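PDB 2AZ4: metallo-beta-lactamase domain-containing protein from Enterococcus faecalis, which is of unknown function, but has a dizinc metallo-beta-lactamase fold and may, like relatives, bind RNA and act as an exonuclease. Local coordinates for residues His50-Ile55 and Leu71-His76; Glu226-Gln231 and Phe374-Cys379. One frame throughout, in Å; residues are numbered along the deposited sequence.

How the interactions relate
The two contacts lie on opposite sides of the molecule's centre, their own centres 42 Å apart and their nearest atoms about 26 Å from each other, so they do not touch. Interaction 1 packs the short helix 51-56 against a loop leading to strand 85-89. Interaction 2, later in the chain, ties the loop 226-231, which precedes the six-stranded parallel sheet, to an outermost strand of that sheet, 373-376. Neither supplies a ligand to the two zinc ions, which are held by His92, His94, Asp96, His97, His167, Asp189 and His404. Both are surface contacts, the first mostly apolar, the second a backbone bridge with water-linked polar side chains.

Interaction 1: His50-Ile55 and Leu71-His76; sequences HIETLI and LGYEYH
Glu52 brings OE2 up to the backbone of Tyr73 but spends its hydrogen bond on its own segment: OE2 rests 3.8 Å from Tyr73 CA, while OE1 accepts from His50 NE2 at 2.7 Å. This His-carboxylate pair sits at the start of helix 51-56, where His50 takes the N-cap position. The bend at chi2 of Glu52 (79°) folds the chain back. The bond is short but bent, 133° at the hydrogen; His50 NE2 meets Glu52 OE1 nearly along the C-O direction and near the imidazole plane, which would favour the ring's present rotation.

Apart from this polar pair the contact is apolar. Ile51, which is buried, throws both its branches at the loop that leads toward strand 85-89 of the metallo-beta-lactamase fold. Its CG1 lies anti to the backbone N (chi1 -169°), carrying CD1 to within 4.0 Å of Leu71 CD1. The CG2 methyl touches both Leu71 CB and Tyr73 CB, each at 4.1 Å. One turn further along the helix, Ile55 meets the tyrosine ring, CG1 lying 3.8 Å from Tyr73 CE1; this side chain and the tyrosine cross at about a right angle. Gly72 has positive phi, turning the chain between Leu71 and Tyr73, the two residues that receive the isoleucines.

Around the contact, Tyr67 meets the Tyr73 ring edge-to-face and also touches Ile51. The phenol end of Tyr73 is held outside these two segments, its OH hydrogen-bonded to Glu62 OE2. The backbone N of Tyr75 lies over one face of that ring, near its margin, 3.6 Å from the plane.

Interaction 2: Glu226-Gln231 and Phe374-Cys379; sequences EPDPAQ and FVRLAC
Arg376 and Gln231 run side by side and point the same way, joined at their roots by a single backbone bridge between the edge strand 373-376 and the loop 226-231. Arg376 N donates to Ala230 O at 2.9 Å, and Gln231 CA points its hydrogen at Arg376 O, 3.6 Å away, in a CA-H...O contact.

From its root the arginine can be followed outward. CB lies 3.7 Å from Ala230 O. With CG anti to the backbone N (chi1 -167°) and the chain extended to NE, CD reaches the amide carbon of Gln231 and comes 4.0 Å from Asp228 OD2. NE stands 3.7 Å from Gln231 NE2, which lies at the edge of the guanidinium; the amide is turned almost perpendicular to it, 82° between planes. At the tip, NH2 and Gln231 NE2 both donate to water 2, while NH1 is gripped by Leu353 O and Tyr360 OH. Water 1 accepts from Ala378 N (2.8 Å) and from Gln231 NE2 (3.1 Å).

The loop is shaped by a type I turn from Asp228 to Gln231 and by an Asx turn, in which Ala230 N donates to Asp228 OD1. The turn presents Ala230 CB to the ring edge of Phe374, 4.1 Å from CD2.

Strand 373-376 is an outermost strand of a six-stranded parallel sheet, an arrangement consistent with the beta-CASP domain of related RNases. Strand 344-348 pairs with it on its inner side, helix 358-369 packs on Phe374, and helix 237-249, which follows the loop, packs on Leu377.

Interaction 1: His50-Ile55 and Leu71-His76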
loop_
_atom_site.group_PDB
_atom_site.type_symbol
_atom_site.label_atom_id
_atom_site.label_comp_id
_atom_site.label_asym_id
_atom_site.label_seq_id
_atom_site.Cartn_x
_atom_site.Cartn_y
_atom_site.Cartn_z
ATOM N N HIS A 50 -10.850 12.139 15.124
ATOM C CA HIS A 50 -10.255 13.358 15.681
ATOM C C HIS A 50 -8.875 13.013 16.249
ATOM O O HIS A 50 -8.696 11.947 16.849
ATOM C CB HIS A 50 -11.154 13.903 16.795
ATOM C CG HIS A 50 -10.743 15.241 17.323
ATOM N ND1 HIS A 50 -11.513 16.375 17.150
ATOM C CD2 HIS A 50 -9.658 15.628 18.038
ATOM C CE1 HIS A 50 -10.920 17.402 17.737
ATOM N NE2 HIS A 50 -9.786 16.978 18.269
ATOM N N ILE A 51 -7.908 13.906 16.055
ATOM C CA ILE A 51 -6.546 13.679 16.551
ATOM C C ILE A 51 -6.480 13.247 18.036
ATOM O O ILE A 51 -5.776 12.302 18.380
ATOM C CB ILE A 51 -5.594 14.854 16.211
ATOM C CG1 ILE A 51 -4.129 14.462 16.493
ATOM C CG2 ILE A 51 -6.050 16.161 16.878
ATOM C CD1 ILE A 51 -3.205 14.715 15.324
ATOM N N GLU A 52 -7.260 13.895 18.894
ATOM C CA GLU A 52 -7.308 13.566 20.328
ATOM C C GLU A 52 -7.749 12.134 20.584
ATOM O O GLU A 52 -7.215 11.450 21.457
ATOM C CB GLU A 52 -8.259 14.520 21.050
ATOM C CG GLU A 52 -7.561 15.592 21.875
ATOM C CD GLU A 52 -7.040 16.749 21.048
ATOM O OE1 GLU A 52 -7.741 17.165 20.092
ATOM O OE2 GLU A 52 -5.935 17.258 21.367
ATOM N N THR A 53 -8.733 11.689 19.816
ATOM C CA THR A 53 -9.262 10.346 19.925
ATOM C C THR A 53 -8.172 9.354 19.552
ATOM O O THR A 53 -7.954 8.372 20.263
ATOM C CB THR A 53 -10.524 10.185 19.038
ATOM O OG1 THR A 53 -11.482 11.185 19.416
ATOM C CG2 THR A 53 -11.155 8.812 19.199
ATOM N N LEU A 54 -7.475 9.641 18.453
ATOM C CA LEU A 54 -6.378 8.806 17.975
ATOM C C LEU A 54 -5.195 8.810 18.943
ATOM O O LEU A 54 -4.579 7.776 19.167
ATOM C CB LEU A 54 -5.933 9.223 16.558
ATOM C CG LEU A 54 -6.951 9.143 15.399
ATOM C CD1 LEU A 54 -6.296 9.651 14.119
ATOM C CD2 LEU A 54 -7.488 7.741 15.203
ATOM N N ILE A 55 -4.900 9.976 19.518
ATOM C CA ILE A 55 -3.840 10.114 20.504
ATOM C C ILE A 55 -4.200 9.282 21.758
ATOM O O ILE A 55 -3.449 8.375 22.140
ATOM C CB ILE A 55 -3.575 11.620 20.831
ATOM C CG1 ILE A 55 -2.779 12.273 19.691
ATOM C CG2 ILE A 55 -2.829 11.784 22.154
ATOM C CD1 ILE A 55 -1.407 11.674 19.467
ATOM N N LEU A 71 -5.317 21.974 14.234
ATOM C CA LEU A 71 -6.039 20.897 14.917
ATOM C C LEU A 71 -6.146 21.150 16.425
ATOM O O LEU A 71 -6.993 20.562 17.107
ATOM C CB LEU A 71 -5.364 19.535 14.659
ATOM C CG LEU A 71 -5.352 18.991 13.220
ATOM C CD1 LEU A 71 -4.407 17.771 13.102
ATOM C CD2 LEU A 71 -6.761 18.645 12.734
ATOM N N GLY A 72 -5.295 22.024 16.947
ATOM C CA GLY A 72 -5.338 22.354 18.366
ATOM C C GLY A 72 -4.860 21.223 19.256
ATOM O O GLY A 72 -5.241 21.139 20.430
ATOM N N TYR A 73 -4.022 20.349 18.697
ATOM C CA TYR A 73 -3.391 19.290 19.472
ATOM C C TYR A 73 -2.264 19.928 20.271
ATOM O O TYR A 73 -1.538 20.771 19.754
ATOM C CB TYR A 73 -2.854 18.207 18.531
ATOM C CG TYR A 73 -1.737 17.384 19.109
ATOM C CD1 TYR A 73 -2.009 16.324 19.975
ATOM C CD2 TYR A 73 -0.405 17.668 18.802
ATOM C CE1 TYR A 73 -0.983 15.563 20.519
ATOM C CE2 TYR A 73 0.629 16.917 19.346
ATOM C CZ TYR A 73 0.329 15.859 20.189
ATOM O OH TYR A 73 1.342 15.112 20.728
ATOM N N GLU A 74 -2.126 19.542 21.532
ATOM C CA GLU A 74 -1.030 20.050 22.359
ATOM C C GLU A 74 -0.081 18.908 22.714
ATOM O O GLU A 74 -0.472 17.965 23.415
ATOM C CB GLU A 74 -1.568 20.718 23.636
ATOM C CG GLU A 74 -0.532 21.645 24.309
ATOM C CD GLU A 74 -1.154 22.648 25.288
ATOM O OE1 GLU A 74 -2.240 22.363 25.858
ATOM O OE2 GLU A 74 -0.541 23.732 25.479
ATOM N N TYR A 75 1.150 18.987 22.206
ATOM C CA TYR A 75 2.149 17.953 22.468
ATOM C C TYR A 75 2.576 17.896 23.922
ATOM O O TYR A 75 2.937 18.917 24.508
ATOM C CB TYR A 75 3.404 18.124 21.612
ATOM C CG TYR A 75 4.501 17.148 21.994
ATOM C CD1 TYR A 75 4.469 15.823 21.560
ATOM C CD2 TYR A 75 5.552 17.542 22.811
ATOM C CE1 TYR A 75 5.462 14.925 21.920
ATOM C CE2 TYR A 75 6.535 16.660 23.180
ATOM C CZ TYR A 75 6.493 15.359 22.730
ATOM O OH TYR A 75 7.496 14.494 23.093
ATOM N N HIS A 76 2.553 16.685 24.466
ATOM C CA HIS A 76 3.161 16.394 25.759
ATOM C C HIS A 76 4.053 15.160 25.693
ATOM O O HIS A 76 3.649 14.081 25.224
ATOM C CB HIS A 76 2.092 16.309 26.857
ATOM C CG HIS A 76 1.369 17.607 27.060
ATOM N ND1 HIS A 76 2.034 18.798 27.276
ATOM C CD2 HIS A 76 0.051 17.916 27.005
ATOM C CE1 HIS A 76 1.154 19.781 27.378
ATOM N NE2 HIS A 76 -0.057 19.271 27.221
#

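Interaction 2: Glu226-Gln231 and Phe374-Cys379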
loop_
_atom_site.group_PDB
_atom_site.type_symbol
_atom_site.label_atom_id
_atom_site.label_comp_id
_atom_site.label_asym_id
_atom_site.label_seq_id
_atom_site.Cartn_x
_atom_site.Cartn_y
_atom_site.Cartn_z
ATOM N N GLU A 226 -4.408 -24.105 6.169
ATOM C CA GLU A 226 -4.830 -25.220 5.316
ATOM C C GLU A 226 -5.398 -24.659 4.013
ATOM O O GLU A 226 -6.063 -23.614 4.034
ATOM C CB GLU A 226 -5.880 -26.095 6.021
ATOM C CG GLU A 226 -5.307 -27.114 7.021
ATOM C CD GLU A 226 -4.374 -28.145 6.374
ATOM O OE1 GLU A 226 -4.673 -28.619 5.253
ATOM O OE2 GLU A 226 -3.339 -28.486 6.994
ATOM N N PRO A 227 -5.133 -25.342 2.879
ATOM C CA PRO A 227 -5.533 -24.841 1.551
ATOM C C PRO A 227 -7.031 -24.546 1.389
ATOM O O PRO A 227 -7.883 -25.417 1.621
ATOM C CB PRO A 227 -5.093 -25.965 0.594
ATOM C CG PRO A 227 -4.020 -26.702 1.327
ATOM C CD PRO A 227 -4.411 -26.627 2.782
ATOM N N ASP A 228 -7.327 -23.305 1.007
ATOM C CA ASP A 228 -8.670 -22.863 0.662
ATOM C C ASP A 228 -9.053 -23.482 -0.692
ATOM O O ASP A 228 -8.374 -23.244 -1.697
ATOM C CB ASP A 228 -8.680 -21.329 0.598
ATOM C CG ASP A 228 -10.055 -20.745 0.299
ATOM O OD1 ASP A 228 -11.019 -21.518 0.097
ATOM O OD2 ASP A 228 -10.168 -19.501 0.268
ATOM N N PRO A 229 -10.123 -24.304 -0.725
ATOM C CA PRO A 229 -10.501 -24.931 -2.006
ATOM C C PRO A 229 -10.945 -23.923 -3.083
ATOM O O PRO A 229 -10.914 -24.249 -4.267
ATOM C CB PRO A 229 -11.651 -25.877 -1.616
ATOM C CG PRO A 229 -11.532 -26.048 -0.098
ATOM C CD PRO A 229 -11.012 -24.723 0.378
ATOM N N ALA A 230 -11.349 -22.717 -2.672
ATOM C CA ALA A 230 -11.746 -21.646 -3.604
ATOM C C ALA A 230 -10.544 -20.919 -4.239
ATOM O O ALA A 230 -10.698 -20.149 -5.210
ATOM C CB ALA A 230 -12.658 -20.637 -2.891
ATOM N N GLN A 231 -9.359 -21.182 -3.676
ATOM C CA GLN A 231 -8.116 -20.489 -4.011
ATOM C C GLN A 231 -7.190 -21.270 -4.961
ATOM O O GLN A 231 -6.912 -22.457 -4.771
ATOM C CB GLN A 231 -7.378 -20.125 -2.717
ATOM C CG GLN A 231 -6.078 -19.370 -2.914
ATOM C CD GLN A 231 -5.638 -18.624 -1.672
ATOM O OE1 GLN A 231 -5.950 -19.021 -0.542
ATOM N NE2 GLN A 231 -4.911 -17.531 -1.873
ATOM N N PHE A 374 -17.166 -18.576 -7.358
ATOM C CA PHE A 374 -16.221 -17.621 -6.790
ATOM C C PHE A 374 -14.828 -18.233 -6.862
ATOM O O PHE A 374 -14.621 -19.388 -6.441
ATOM C CB PHE A 374 -16.580 -17.358 -5.337
ATOM C CG PHE A 374 -15.561 -16.548 -4.577
ATOM C CD1 PHE A 374 -15.660 -15.159 -4.523
ATOM C CD2 PHE A 374 -14.528 -17.167 -3.889
ATOM C CE1 PHE A 374 -14.751 -14.404 -3.815
ATOM C CE2 PHE A 374 -13.598 -16.398 -3.157
ATOM C CZ PHE A 374 -13.722 -15.018 -3.130
ATOM N N VAL A 375 -13.884 -17.465 -7.404
ATOM C CA VAL A 375 -12.505 -17.916 -7.502
ATOM C C VAL A 375 -11.596 -16.891 -6.881
ATOM O O VAL A 375 -11.571 -15.741 -7.303
ATOM C CB VAL A 375 -12.092 -18.233 -8.960
ATOM C CG1 VAL A 375 -10.605 -18.589 -9.036
ATOM C CG2 VAL A 375 -12.908 -19.396 -9.483
ATOM N N ARG A 376 -10.867 -17.320 -5.858
ATOM C CA ARG A 376 -9.855 -16.504 -5.248
ATOM C C ARG A 376 -8.556 -16.596 -6.054
ATOM O O ARG A 376 -7.930 -17.665 -6.155
ATOM C CB ARG A 376 -9.639 -16.915 -3.797
ATOM C CG ARG A 376 -8.828 -15.888 -3.014
ATOM C CD ARG A 376 -8.710 -16.237 -1.541
ATOM N NE ARG A 376 -7.719 -15.358 -0.922
ATOM C CZ ARG A 376 -7.999 -14.162 -0.409
ATOM N NH1 ARG A 376 -9.253 -13.713 -0.417
ATOM N NH2 ARG A 376 -7.027 -13.416 0.113
ATOM N N LEU A 377 -8.167 -15.476 -6.657
ATOM C CA LEU A 377 -6.928 -15.452 -7.434
ATOM C C LEU A 377 -6.037 -14.363 -6.842
ATOM O O LEU A 377 -6.018 -13.225 -7.319
ATOM C CB LEU A 377 -7.221 -15.241 -8.937
ATOM C CG LEU A 377 -6.074 -15.390 -9.952
ATOM C CD1 LEU A 377 -5.627 -16.863 -10.097
ATOM C CD2 LEU A 377 -6.490 -14.794 -11.298
ATOM N N ALA A 378 -5.334 -14.719 -5.771
ATOM C CA ALA A 378 -4.595 -13.749 -4.974
ATOM C C ALA A 378 -3.092 -13.860 -5.189
ATOM O O ALA A 378 -2.566 -14.942 -5.413
ATOM C CB ALA A 378 -4.935 -13.900 -3.480
ATOM N N CYS A 379 -2.407 -12.733 -5.108
ATOM C CA CYS A 379 -0.952 -12.734 -5.097
ATOM C C CYS A 379 -0.498 -11.658 -4.111
ATOM O O CYS A 379 -0.735 -10.453 -4.326
ATOM C CB CYS A 379 -0.415 -12.467 -6.502
ATOM S SG CYS A 379 1.392 -12.481 -6.609
HETATM O O HOH W 1 -4.626 -17.310 -4.978
HETATM O O HOH W 2 -4.755 -15.375 -0.208
#